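Local coordinates for sterol carrier protein 2 (Thermus thermophilus, PDB 2CX7), which probably binds and transfers sterols or other lipids, as a small single-domain member of the SCP-2 family, at residues Ala25-Leu33 with Leu112-Leu122. Numbering follows the deposited sequence.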
ATOM      1  N   ALA A  25       4.287 -15.168   0.648  1.00 17.04           N
ATOM      2  CA  ALA A  25       3.025 -14.750   1.259  1.00 18.27           C
ATOM      3  C   ALA A  25       1.900 -14.423   0.284  1.00 18.29           C
ATOM      4  O   ALA A  25       0.724 -14.679   0.568  1.00 19.46           O
ATOM      5  CB  ALA A  25       3.266 -13.550   2.169  1.00 21.70           C
ATOM      6  N   ALA A  26       2.254 -13.851  -0.862  1.00 15.83           N
ATOM      7  CA  ALA A  26       1.266 -13.465  -1.856  1.00 15.12           C
ATOM      8  C   ALA A  26       1.234 -14.382  -3.080  1.00 15.69           C
ATOM      9  O   ALA A  26       0.771 -13.977  -4.142  1.00 13.87           O
ATOM     10  CB  ALA A  26       1.535 -12.019  -2.296  1.00 18.00           C
ATOM     11  N   SER A  27       1.706 -15.616  -2.926  1.00 17.29           N
ATOM     12  CA  SER A  27       1.755 -16.552  -4.050  1.00 21.40           C
ATOM     13  C   SER A  27       0.465 -16.687  -4.868  1.00 18.26           C
ATOM     14  O   SER A  27       0.523 -16.831  -6.088  1.00 19.53           O
ATOM     15  CB  SER A  27       2.221 -17.935  -3.576  1.00 22.36           C
ATOM     16  OG  SER A  27       1.328 -18.500  -2.634  1.00 26.49           O
ATOM     17  N   THR A  28      -0.695 -16.631  -4.220  1.00 16.20           N
ATOM     18  CA  THR A  28      -1.945 -16.760  -4.960  1.00 16.11           C
ATOM     19  C   THR A  28      -2.760 -15.472  -4.997  1.00 19.40           C
ATOM     20  O   THR A  28      -3.953 -15.480  -5.297  1.00 22.12           O
ATOM     21  CB  THR A  28      -2.800 -17.906  -4.385  1.00 19.81           C
ATOM     22  OG1 THR A  28      -2.925 -17.740  -2.970  1.00 25.20           O
ATOM     23  CG2 THR A  28      -2.142 -19.258  -4.674  1.00 27.75           C
ATOM     24  N   TRP A  29      -2.107 -14.355  -4.708  1.00 21.32           N
ATOM     25  CA  TRP A  29      -2.786 -13.067  -4.729  1.00 19.13           C
ATOM     26  C   TRP A  29      -2.983 -12.525  -6.139  1.00 16.50           C
ATOM     27  O   TRP A  29      -2.092 -12.609  -6.970  1.00 17.99           O
ATOM     28  CB  TRP A  29      -1.993 -12.024  -3.935  1.00 19.41           C
ATOM     29  CG  TRP A  29      -2.529 -10.632  -4.142  1.00 14.17           C
ATOM     30  CD1 TRP A  29      -2.227  -9.771  -5.165  1.00 15.91           C
ATOM     31  CD2 TRP A  29      -3.551  -9.999  -3.375  1.00 14.45           C
ATOM     32  NE1 TRP A  29      -3.009  -8.642  -5.081  1.00 14.54           N
ATOM     33  CE2 TRP A  29      -3.830  -8.757  -3.991  1.00 14.50           C
ATOM     34  CE3 TRP A  29      -4.266 -10.363  -2.226  1.00 19.27           C
ATOM     35  CZ2 TRP A  29      -4.795  -7.875  -3.492  1.00 16.22           C
ATOM     36  CZ3 TRP A  29      -5.224  -9.489  -1.730  1.00 17.21           C
ATOM     37  CH2 TRP A  29      -5.479  -8.256  -2.363  1.00 19.55           C
ATOM     38  N   GLU A  30      -4.165 -11.971  -6.390  1.00 17.14           N
ATOM     39  CA  GLU A  30      -4.475 -11.336  -7.668  1.00 18.39           C
ATOM     40  C   GLU A  30      -5.276 -10.074  -7.375  1.00 19.90           C
ATOM     41  O   GLU A  30      -6.181 -10.085  -6.546  1.00 25.71           O
ATOM     42  CB  GLU A  30      -5.289 -12.258  -8.579  1.00 23.58           C
ATOM     43  CG  GLU A  30      -4.496 -13.367  -9.232  1.00 19.02           C
ATOM     44  CD  GLU A  30      -5.394 -14.366  -9.961  1.00 23.00           C
ATOM     45  OE1 GLU A  30      -6.514 -13.986 -10.366  1.00 24.65           O
ATOM     46  OE2 GLU A  30      -4.974 -15.525 -10.129  1.00 27.88           O
ATOM     47  N   GLY A  31      -4.940  -8.980  -8.047  1.00 21.47           N
ATOM     48  CA  GLY A  31      -5.676  -7.752  -7.817  1.00 22.94           C
ATOM     49  C   GLY A  31      -4.786  -6.556  -7.560  1.00 17.38           C
ATOM     50  O   GLY A  31      -3.737  -6.672  -6.923  1.00 16.57           O
ATOM     51  N   SER A  32      -5.198  -5.402  -8.070  1.00 17.99           N
ATOM     52  CA  SER A  32      -4.420  -4.180  -7.876  1.00 17.04           C
ATOM     53  C   SER A  32      -4.742  -3.621  -6.494  1.00 15.38           C
ATOM     54  O   SER A  32      -5.819  -3.866  -5.951  1.00 16.74           O
ATOM     55  CB  SER A  32      -4.750  -3.154  -8.966  1.00 17.55           C
ATOM     56  OG  SER A  32      -6.145  -2.928  -9.072  1.00 18.36           O
ATOM     57  N   LEU A  33      -3.799  -2.885  -5.919  1.00 14.78           N
ATOM     58  CA  LEU A  33      -3.991  -2.306  -4.595  1.00 12.91           C
ATOM     59  C   LEU A  33      -3.524  -0.868  -4.603  1.00 15.49           C
ATOM     60  O   LEU A  33      -2.399  -0.579  -5.021  1.00 16.11           O
ATOM     61  CB  LEU A  33      -3.180  -3.089  -3.547  1.00 13.35           C
ATOM     62  CG  LEU A  33      -3.049  -2.499  -2.133  1.00 16.33           C
ATOM     63  CD1 LEU A  33      -4.400  -2.528  -1.427  1.00 17.47           C
ATOM     64  CD2 LEU A  33      -2.029  -3.325  -1.326  1.00 15.35           C
ATOM     65  N   LEU A 112      -9.921  -9.891   1.875  1.00 19.15           N
ATOM     66  CA  LEU A 112      -8.558  -9.542   2.264  1.00 21.20           C
ATOM     67  C   LEU A 112      -8.007 -10.319   3.458  1.00 24.57           C
ATOM     68  O   LEU A 112      -6.800 -10.556   3.547  1.00 22.04           O
ATOM     69  CB  LEU A 112      -8.495  -8.046   2.566  1.00 20.65           C
ATOM     70  CG  LEU A 112      -7.128  -7.367   2.597  1.00 33.45           C
ATOM     71  CD1 LEU A 112      -6.525  -7.397   1.206  1.00 25.25           C
ATOM     72  CD2 LEU A 112      -7.291  -5.922   3.059  1.00 31.99           C
ATOM     73  N   ALA A 113      -8.889 -10.704   4.379  1.00 24.03           N
ATOM     74  CA  ALA A 113      -8.479 -11.431   5.581  1.00 25.46           C
ATOM     75  C   ALA A 113      -7.505 -12.594   5.357  1.00 25.98           C
ATOM     76  O   ALA A 113      -6.507 -12.720   6.070  1.00 24.45           O
ATOM     77  CB  ALA A 113      -9.721 -11.924   6.340  1.00 24.05           C
ATOM     78  N   PRO A 114      -7.786 -13.467   4.371  1.00 23.14           N
ATOM     79  CA  PRO A 114      -6.914 -14.612   4.083  1.00 21.34           C
ATOM     80  C   PRO A 114      -5.489 -14.228   3.686  1.00 19.52           C
ATOM     81  O   PRO A 114      -4.587 -15.058   3.739  1.00 20.02           O
ATOM     82  CB  PRO A 114      -7.643 -15.325   2.941  1.00 25.22           C
ATOM     83  CG  PRO A 114      -9.088 -15.004   3.219  1.00 29.43           C
ATOM     84  CD  PRO A 114      -9.017 -13.533   3.560  1.00 27.43           C
ATOM     85  N   TYR A 115      -5.293 -12.971   3.290  1.00 15.99           N
ATOM     86  CA  TYR A 115      -3.973 -12.504   2.874  1.00 17.17           C
ATOM     87  C   TYR A 115      -3.287 -11.592   3.874  1.00 17.02           C
ATOM     88  O   TYR A 115      -2.488 -10.738   3.496  1.00 17.12           O
ATOM     89  CB  TYR A 115      -4.069 -11.779   1.538  1.00 18.84           C
ATOM     90  CG  TYR A 115      -4.574 -12.666   0.435  1.00 18.53           C
ATOM     91  CD1 TYR A 115      -5.921 -12.654   0.063  1.00 19.43           C
ATOM     92  CD2 TYR A 115      -3.708 -13.538  -0.227  1.00 19.11           C
ATOM     93  CE1 TYR A 115      -6.384 -13.489  -0.946  1.00 21.30           C
ATOM     94  CE2 TYR A 115      -4.164 -14.379  -1.233  1.00 17.12           C
ATOM     95  CZ  TYR A 115      -5.504 -14.345  -1.587  1.00 20.83           C
ATOM     96  OH  TYR A 115      -5.959 -15.167  -2.593  1.00 27.52           O
ATOM     97  N   ALA A 116      -3.597 -11.781   5.148  1.00 18.13           N
ATOM     98  CA  ALA A 116      -3.009 -10.974   6.210  1.00 19.44           C
ATOM     99  C   ALA A 116      -1.475 -10.989   6.191  1.00 16.42           C
ATOM    100  O   ALA A 116      -0.836  -9.961   6.414  1.00 14.89           O
ATOM    101  CB  ALA A 116      -3.534 -11.456   7.572  1.00 15.39           C
ATOM    102  N   GLN A 117      -0.876 -12.143   5.916  1.00 16.71           N
ATOM    103  CA  GLN A 117       0.573 -12.218   5.894  1.00 16.65           C
ATOM    104  C   GLN A 117       1.150 -11.399   4.731  1.00 15.47           C
ATOM    105  O   GLN A 117       2.190 -10.754   4.868  1.00 14.06           O
ATOM    106  CB  GLN A 117       1.020 -13.674   5.789  1.00 20.67           C
ATOM    107  CG  GLN A 117       2.509 -13.868   5.996  1.00 29.67           C
ATOM    108  CD  GLN A 117       2.913 -15.324   5.894  1.00 38.01           C
ATOM    109  OE1 GLN A 117       2.650 -15.981   4.884  1.00 37.69           O
ATOM    110  NE2 GLN A 117       3.555 -15.838   6.940  1.00 40.76           N
ATOM    111  N   ALA A 118       0.484 -11.442   3.583  1.00 16.92           N
ATOM    112  CA  ALA A 118       0.945 -10.683   2.426  1.00 18.17           C
ATOM    113  C   ALA A 118       0.894  -9.196   2.786  1.00 19.57           C
ATOM    114  O   ALA A 118       1.791  -8.429   2.429  1.00 18.96           O
ATOM    115  CB  ALA A 118       0.049 -10.966   1.204  1.00 17.47           C
ATOM    116  N   ALA A 119      -0.155  -8.795   3.504  1.00 15.76           N
ATOM    117  CA  ALA A 119      -0.308  -7.401   3.912  1.00 17.48           C
ATOM    118  C   ALA A 119       0.833  -7.013   4.856  1.00 12.71           C
ATOM    119  O   ALA A 119       1.435  -5.942   4.722  1.00 13.91           O
ATOM    120  CB  ALA A 119      -1.665  -7.196   4.597  1.00 15.19           C
ATOM    121  N   GLN A 120       1.125  -7.882   5.818  1.00 12.71           N
ATOM    122  CA  GLN A 120       2.205  -7.621   6.760  1.00 14.26           C
ATOM    123  C   GLN A 120       3.519  -7.466   5.994  1.00 18.12           C
ATOM    124  O   GLN A 120       4.326  -6.580   6.294  1.00 16.57           O
ATOM    125  CB  GLN A 120       2.309  -8.764   7.780  1.00 13.39           C
ATOM    126  CG  GLN A 120       1.142  -8.845   8.745  1.00 15.07           C
ATOM    127  CD  GLN A 120       1.185 -10.102   9.600  1.00 17.59           C
ATOM    128  OE1 GLN A 120       1.164 -11.221   9.084  1.00 20.90           O
ATOM    129  NE2 GLN A 120       1.243  -9.922  10.913  1.00 19.28           N
ATOM    130  N   GLU A 121       3.733  -8.316   4.991  1.00 17.26           N
ATOM    131  CA  GLU A 121       4.960  -8.235   4.205  1.00 15.18           C
ATOM    132  C   GLU A 121       5.007  -6.980   3.325  1.00 17.43           C
ATOM    133  O   GLU A 121       6.062  -6.355   3.184  1.00 15.32           O
ATOM    134  CB  GLU A 121       5.138  -9.488   3.334  1.00 14.09           C
ATOM    135  CG  GLU A 121       5.561 -10.747   4.094  1.00 19.04           C
ATOM    136  CD  GLU A 121       6.856 -10.561   4.877  1.00 27.36           C
ATOM    137  OE1 GLU A 121       7.686  -9.718   4.477  1.00 28.73           O
ATOM    138  OE2 GLU A 121       7.048 -11.268   5.887  1.00 24.73           O
ATOM    139  N   LEU A 122       3.874  -6.617   2.728  1.00 15.85           N
ATOM    140  CA  LEU A 122       3.815  -5.416   1.891  1.00 15.51           C
ATOM    141  C   LEU A 122       4.325  -4.240   2.700  1.00 14.64           C
ATOM    142  O   LEU A 122       5.128  -3.426   2.226  1.00 14.15           O
ATOM    143  CB  LEU A 122       2.371  -5.119   1.459  1.00 15.06           C
ATOM    144  CG  LEU A 122       1.790  -5.868   0.255  1.00 21.47           C
ATOM    145  CD1 LEU A 122       0.309  -5.554   0.115  1.00 16.39           C
ATOM    146  CD2 LEU A 122       2.535  -5.450  -1.018  1.00 23.75           C
TER
HETATM  147  O   HOH W   1      -0.970 -13.771   2.573  1.00 21.58           O
HETATM  148  O   HOH W   2      -6.450 -12.932  -4.620  1.00 23.10           O
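Ala25 CB lies 3.7 Å from Ala118 CA, a close approach of helix end to helix that two small residues allow. A water joins the backbones here, donating to Ala25 O and accepting from Ala118 N at 2.9 Å. Ala26 CB then meets Ala118 CB, and the type I turn from Ala26 to Trp29 brings Thr28 OG1 near the edge of the Tyr115 ring. Trp29 carries its CG anti to the backbone N (chi1 170°), which turns the six-membered ring of the indole to Tyr115: its CE3 edge points at one face of the phenol ring, 3.5 Å from Tyr115 CG, with the planes at 87°, a T-shaped pair. CH2 of the same indole touches Leu112 CD1, while Trp29 NE1 donates to Gly31 O (2.8 Å, 154° at the hydrogen), a bond that helps to hold the ring's rotation. A second water bridges Glu30 N and Tyr115 OH. With an alanine at Tyr115, the CE3 edge would probably lose the aromatic face it rests against, and this water its phenolic partner. Last, Leu33 CD2 meets Leu122 CD1 tip to tip at 3.5 Å. The N-terminal part of helix 116-127, with its N-cap Tyr115 and Leu112, thus packs on the turn leading into strand 32-37, part of the helix-on-sheet layering of the SCP-2 fold.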